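Local coordinates for protein probable thioesterase (Thermus thermophilus, PDB 1Z54) that probably hydrolyses fatty acyl-CoA thioesters, as a hot-dog-fold member of the 4-hydroxybenzoyl-CoA thioesterase family, at residues Gly51-Ala65 and Leu99-Gly112. Residues are numbered along the deposited sequence; the frame is centred on the assembly and turned at random.
Sequences GVFFPVVELGLTFRA and LLAEGFTRHLCQVG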
loop_
_atom_site.group_PDB
_atom_site.type_symbol
_atom_site.label_atom_id
_atom_site.label_comp_id
_atom_site.label_asym_id
_atom_site.label_seq_id
_atom_site.Cartn_x
_atom_site.Cartn_y
_atom_site.Cartn_z
ATOM N N GLY A 51 3.975 -24.653 7.247
ATOM C CA GLY A 51 2.737 -24.427 7.966
ATOM C C GLY A 51 2.992 -23.783 9.321
ATOM O O GLY A 51 2.278 -24.052 10.285
ATOM N N VAL A 52 4.015 -22.937 9.397
ATOM C CA VAL A 52 4.356 -22.252 10.641
ATOM C C VAL A 52 4.275 -20.744 10.401
ATOM O O VAL A 52 4.835 -20.239 9.437
ATOM C CB VAL A 52 5.783 -22.616 11.107
ATOM C CG1 VAL A 52 6.050 -22.023 12.480
ATOM C CG2 VAL A 52 5.949 -24.138 11.140
ATOM N N PHE A 53 3.589 -20.029 11.286
ATOM C CA PHE A 53 3.431 -18.587 11.116
ATOM C C PHE A 53 3.725 -17.787 12.382
ATOM O O PHE A 53 3.575 -18.284 13.497
ATOM C CB PHE A 53 1.998 -18.279 10.664
ATOM C CG PHE A 53 1.516 -19.158 9.546
ATOM C CD1 PHE A 53 1.804 -18.850 8.223
ATOM C CD2 PHE A 53 0.801 -20.319 9.824
ATOM C CE1 PHE A 53 1.388 -19.685 7.181
ATOM C CE2 PHE A 53 0.382 -21.161 8.796
ATOM C CZ PHE A 53 0.675 -20.843 7.468
ATOM N N PHE A 54 4.136 -16.541 12.189
ATOM C CA PHE A 54 4.420 -15.630 13.290
ATOM C C PHE A 54 3.522 -14.417 13.121
ATOM O O PHE A 54 4.001 -13.316 12.872
ATOM C CB PHE A 54 5.878 -15.173 13.257
ATOM C CG PHE A 54 6.863 -16.258 13.582
ATOM C CD1 PHE A 54 8.113 -16.278 12.979
ATOM C CD2 PHE A 54 6.545 -17.258 14.492
ATOM C CE1 PHE A 54 9.031 -17.276 13.275
ATOM C CE2 PHE A 54 7.459 -18.260 14.792
ATOM C CZ PHE A 54 8.703 -18.268 14.181
ATOM N N PRO A 55 2.201 -14.605 13.234
ATOM C CA PRO A 55 1.301 -13.460 13.078
ATOM C C PRO A 55 1.515 -12.394 14.156
ATOM O O PRO A 55 1.914 -12.701 15.292
ATOM C CB PRO A 55 -0.084 -14.103 13.151
ATOM C CG PRO A 55 0.138 -15.257 14.072
ATOM C CD PRO A 55 1.445 -15.826 13.563
ATOM N N VAL A 56 1.255 -11.145 13.778
ATOM C CA VAL A 56 1.397 -9.994 14.657
ATOM C C VAL A 56 0.177 -9.870 15.560
ATOM O O VAL A 56 -0.951 -9.824 15.075
ATOM C CB VAL A 56 1.521 -8.685 13.833
ATOM C CG1 VAL A 56 1.570 -7.470 14.767
ATOM C CG2 VAL A 56 2.755 -8.747 12.942
ATOM N N VAL A 57 0.393 -9.833 16.872
ATOM C CA VAL A 57 -0.730 -9.683 17.792
ATOM C C VAL A 57 -0.740 -8.276 18.367
ATOM O O VAL A 57 -1.752 -7.813 18.876
ATOM C CB VAL A 57 -0.694 -10.719 18.932
ATOM C CG1 VAL A 57 -0.936 -12.099 18.362
ATOM C CG2 VAL A 57 0.634 -10.659 19.657
ATOM N N GLU A 58 0.400 -7.597 18.291
ATOM C CA GLU A 58 0.466 -6.217 18.765
ATOM C C GLU A 58 1.583 -5.433 18.098
ATOM O O GLU A 58 2.679 -5.945 17.883
ATOM C CB GLU A 58 0.646 -6.138 20.283
ATOM C CG GLU A 58 0.545 -4.701 20.788
ATOM C CD GLU A 58 0.862 -4.561 22.258
ATOM O OE1 GLU A 58 0.781 -3.422 22.771
ATOM O OE2 GLU A 58 1.193 -5.585 22.897
ATOM N N LEU A 59 1.287 -4.182 17.775
ATOM C CA LEU A 59 2.253 -3.303 17.129
ATOM C C LEU A 59 2.330 -2.004 17.919
ATOM O O LEU A 59 1.338 -1.552 18.496
ATOM C CB LEU A 59 1.817 -3.004 15.688
ATOM C CG LEU A 59 2.522 -1.860 14.950
ATOM C CD1 LEU A 59 3.971 -2.238 14.662
ATOM C CD2 LEU A 59 1.785 -1.565 13.641
ATOM N N GLY A 60 3.515 -1.412 17.947
ATOM C CA GLY A 60 3.699 -0.161 18.652
ATOM C C GLY A 60 4.777 0.639 17.958
ATOM O O GLY A 60 5.858 0.121 17.688
ATOM N N LEU A 61 4.485 1.899 17.659
ATOM C CA LEU A 61 5.451 2.752 16.991
ATOM C C LEU A 61 5.441 4.171 17.515
ATOM O O LEU A 61 4.382 4.768 17.714
ATOM C CB LEU A 61 5.195 2.774 15.478
ATOM C CG LEU A 61 5.936 1.737 14.628
ATOM C CD1 LEU A 61 5.177 1.496 13.339
ATOM C CD2 LEU A 61 7.361 2.219 14.340
ATOM N N THR A 62 6.638 4.704 17.738
ATOM C CA THR A 62 6.789 6.076 18.200
ATOM C C THR A 62 7.622 6.775 17.142
ATOM O O THR A 62 8.758 6.385 16.868
ATOM C CB THR A 62 7.494 6.146 19.568
ATOM O OG1 THR A 62 6.688 5.474 20.543
ATOM C CG2 THR A 62 7.705 7.600 19.999
ATOM N N PHE A 63 7.030 7.796 16.535
ATOM C CA PHE A 63 7.670 8.555 15.472
ATOM C C PHE A 63 8.348 9.790 16.056
ATOM O O PHE A 63 7.682 10.668 16.606
ATOM C CB PHE A 63 6.609 8.947 14.437
ATOM C CG PHE A 63 5.786 7.782 13.943
ATOM C CD1 PHE A 63 6.231 6.992 12.886
ATOM C CD2 PHE A 63 4.566 7.462 14.552
ATOM C CE1 PHE A 63 5.477 5.897 12.434
ATOM C CE2 PHE A 63 3.805 6.370 14.110
ATOM C CZ PHE A 63 4.262 5.587 13.048
ATOM N N ARG A 64 9.673 9.843 15.934
ATOM C CA ARG A 64 10.471 10.949 16.467
ATOM C C ARG A 64 10.860 11.978 15.401
ATOM O O ARG A 64 10.821 13.183 15.648
ATOM C CB ARG A 64 11.749 10.401 17.107
ATOM C CG ARG A 64 11.544 9.260 18.104
ATOM C CD ARG A 64 10.897 9.745 19.390
ATOM N NE ARG A 64 10.998 8.745 20.453
ATOM C CZ ARG A 64 10.630 8.956 21.714
ATOM N NH1 ARG A 64 10.756 7.992 22.617
ATOM N NH2 ARG A 64 10.133 10.135 22.075
ATOM N N ALA A 65 11.264 11.490 14.230
ATOM C CA ALA A 65 11.671 12.351 13.124
ATOM C C ALA A 65 11.270 11.631 11.851
ATOM O O ALA A 65 11.303 10.405 11.791
ATOM C CB ALA A 65 13.194 12.595 13.154
ATOM N N LEU A 99 17.719 9.032 15.156
ATOM C CA LEU A 99 16.601 8.118 15.354
ATOM C C LEU A 99 15.363 8.730 14.695
ATOM O O LEU A 99 15.043 9.903 14.913
ATOM C CB LEU A 99 16.352 7.892 16.844
ATOM C CG LEU A 99 15.177 6.990 17.230
ATOM C CD1 LEU A 99 15.374 5.576 16.680
ATOM C CD2 LEU A 99 15.056 6.964 18.750
ATOM N N LEU A 100 14.681 7.942 13.873
ATOM C CA LEU A 100 13.488 8.429 13.193
ATOM C C LEU A 100 12.233 7.967 13.902
ATOM O O LEU A 100 11.258 8.710 14.023
ATOM C CB LEU A 100 13.472 7.950 11.742
ATOM C CG LEU A 100 14.672 8.424 10.928
ATOM C CD1 LEU A 100 14.416 8.145 9.449
ATOM C CD2 LEU A 100 14.895 9.922 11.153
ATOM N N ALA A 101 12.269 6.728 14.370
ATOM C CA ALA A 101 11.142 6.148 15.073
ATOM C C ALA A 101 11.632 4.873 15.725
ATOM O O ALA A 101 12.695 4.360 15.380
ATOM C CB ALA A 101 10.016 5.835 14.096
ATOM N N GLU A 102 10.861 4.364 16.672
ATOM C CA GLU A 102 11.220 3.129 17.350
ATOM C C GLU A 102 9.933 2.391 17.658
ATOM O O GLU A 102 8.893 3.012 17.888
ATOM C CB GLU A 102 11.994 3.427 18.634
ATOM C CG GLU A 102 11.288 4.356 19.597
ATOM C CD GLU A 102 12.223 4.883 20.671
ATOM O OE1 GLU A 102 12.818 4.058 21.402
ATOM O OE2 GLU A 102 12.364 6.119 20.779
ATOM N N GLY A 103 9.996 1.065 17.655
ATOM C CA GLY A 103 8.797 0.294 17.912
ATOM C C GLY A 103 9.037 -1.165 18.228
ATOM O O GLY A 103 10.172 -1.602 18.480
ATOM N N PHE A 104 7.949 -1.924 18.207
ATOM C CA PHE A 104 8.019 -3.339 18.508
ATOM C C PHE A 104 6.835 -4.073 17.901
ATOM O O PHE A 104 5.823 -3.471 17.546
ATOM C CB PHE A 104 8.004 -3.535 20.031
ATOM C CG PHE A 104 6.666 -3.247 20.659
ATOM C CD1 PHE A 104 5.704 -4.245 20.762
ATOM C CD2 PHE A 104 6.347 -1.960 21.092
ATOM C CE1 PHE A 104 4.434 -3.965 21.283
ATOM C CE2 PHE A 104 5.084 -1.666 21.615
ATOM C CZ PHE A 104 4.123 -2.669 21.711
ATOM N N THR A 105 6.978 -5.382 17.781
ATOM C CA THR A 105 5.910 -6.213 17.275
ATOM C C THR A 105 5.898 -7.465 18.125
ATOM O O THR A 105 6.924 -8.137 18.295
ATOM C CB THR A 105 6.106 -6.614 15.795
ATOM O OG1 THR A 105 7.409 -7.175 15.619
ATOM C CG2 THR A 105 5.925 -5.410 14.879
ATOM N N ARG A 106 4.733 -7.749 18.686
ATOM C CA ARG A 106 4.540 -8.921 19.515
ATOM C C ARG A 106 3.924 -9.970 18.601
ATOM O O ARG A 106 3.004 -9.672 17.839
ATOM C CB ARG A 106 3.579 -8.587 20.658
ATOM C CG ARG A 106 3.394 -9.683 21.677
ATOM C CD ARG A 106 3.981 -9.249 23.007
ATOM N NE ARG A 106 3.438 -7.962 23.441
ATOM C CZ ARG A 106 3.946 -7.239 24.436
ATOM N NH1 ARG A 106 3.394 -6.078 24.769
ATOM N NH2 ARG A 106 5.010 -7.678 25.100
ATOM N N HIS A 107 4.432 -11.195 18.664
ATOM C CA HIS A 107 3.904 -12.261 17.824
ATOM C C HIS A 107 3.537 -13.507 18.612
ATOM O O HIS A 107 4.064 -13.764 19.692
ATOM C CB HIS A 107 4.932 -12.698 16.776
ATOM C CG HIS A 107 5.368 -11.617 15.842
ATOM N ND1 HIS A 107 6.212 -10.596 16.223
ATOM C CD2 HIS A 107 5.120 -11.429 14.523
ATOM C CE1 HIS A 107 6.471 -9.829 15.179
ATOM N NE2 HIS A 107 5.821 -10.313 14.134
ATOM N N LEU A 108 2.618 -14.280 18.052
ATOM C CA LEU A 108 2.240 -15.558 18.624
ATOM C C LEU A 108 2.715 -16.490 17.521
ATOM O O LEU A 108 3.098 -16.024 16.441
ATOM C CB LEU A 108 0.722 -15.682 18.794
ATOM C CG LEU A 108 0.097 -15.040 20.036
ATOM C CD1 LEU A 108 -1.396 -15.349 20.038
ATOM C CD2 LEU A 108 0.750 -15.579 21.312
ATOM N N CYS A 109 2.716 -17.791 17.776
ATOM C CA CYS A 109 3.144 -18.726 16.751
ATOM C C CYS A 109 1.955 -19.567 16.340
ATOM O O CYS A 109 1.267 -20.141 17.184
ATOM C CB CYS A 109 4.274 -19.629 17.255
ATOM S SG CYS A 109 4.857 -20.834 16.015
ATOM N N GLN A 110 1.705 -19.622 15.039
ATOM C CA GLN A 110 0.587 -20.395 14.526
ATOM C C GLN A 110 1.091 -21.547 13.668
ATOM O O GLN A 110 1.900 -21.357 12.762
ATOM C CB GLN A 110 -0.332 -19.495 13.700
ATOM C CG GLN A 110 -1.623 -20.153 13.239
ATOM C CD GLN A 110 -2.516 -19.186 12.481
ATOM O OE1 GLN A 110 -2.860 -18.116 12.985
ATOM N NE2 GLN A 110 -2.899 -19.561 11.267
ATOM N N VAL A 111 0.620 -22.745 13.977
ATOM C CA VAL A 111 1.000 -23.929 13.221
ATOM C C VAL A 111 -0.273 -24.672 12.836
ATOM O O VAL A 111 -0.978 -25.202 13.691
ATOM C CB VAL A 111 1.937 -24.851 14.053
ATOM C CG1 VAL A 111 1.385 -25.039 15.436
ATOM C CG2 VAL A 111 2.089 -26.199 13.379
ATOM N N GLY A 112 -0.574 -24.683 11.541
ATOM C CA GLY A 112 -1.772 -25.359 11.075
ATOM C C GLY A 112 -3.050 -24.763 11.642
ATOM O O GLY A 112 -3.829 -25.445 12.320
#
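Leu-100 O accepts two backbone hydrogen bonds, from Arg-64 N and, at 2.8 Å, Ala-65 N, where strand 58-63 gives way to loop. From here 99-112 runs antiparallel to 51-65. Glu-102 OE2 is gripped side-on by Arg-64 in a salt bridge: NE (3.0 Å) comes on the anti side, NH1 from above the carboxylate plane, while Thr-62 CG2 lies against one guanidinium face. With an alanine in place of Glu-102, this guanidinium would probably lose its anionic mate and be freer to swing. Phe-104, with CG wedged between backbone N and carbonyl carbon (chi1 72°), folds its ring over Gly-60, whose lack of a side chain leaves CE2 its place 3.6 Å from Gly-60 CA. The ring edge meets the Glu-58 carboxylate, whose OE2 accepts a salt-bridging hydrogen bond from Arg-106 NH1 (2.9 Å) in the guanidinium plane. Val-57 and Glu-58 both face Arg-106 in a classic beta bulge. Farther on, Leu-108 CG packs on Val-57 CG1 (3.5 Å), and Cys-109 SG lies obliquely beside the Phe-54 ring. In this hot-dog fold, strand 86-95 flanks 99-108, helix 24-39 packs against Leu-59, Leu-61, Thr-105 and His-107, and 58-62 pairs antiparallel with a second-subunit strand, continuing the sheet.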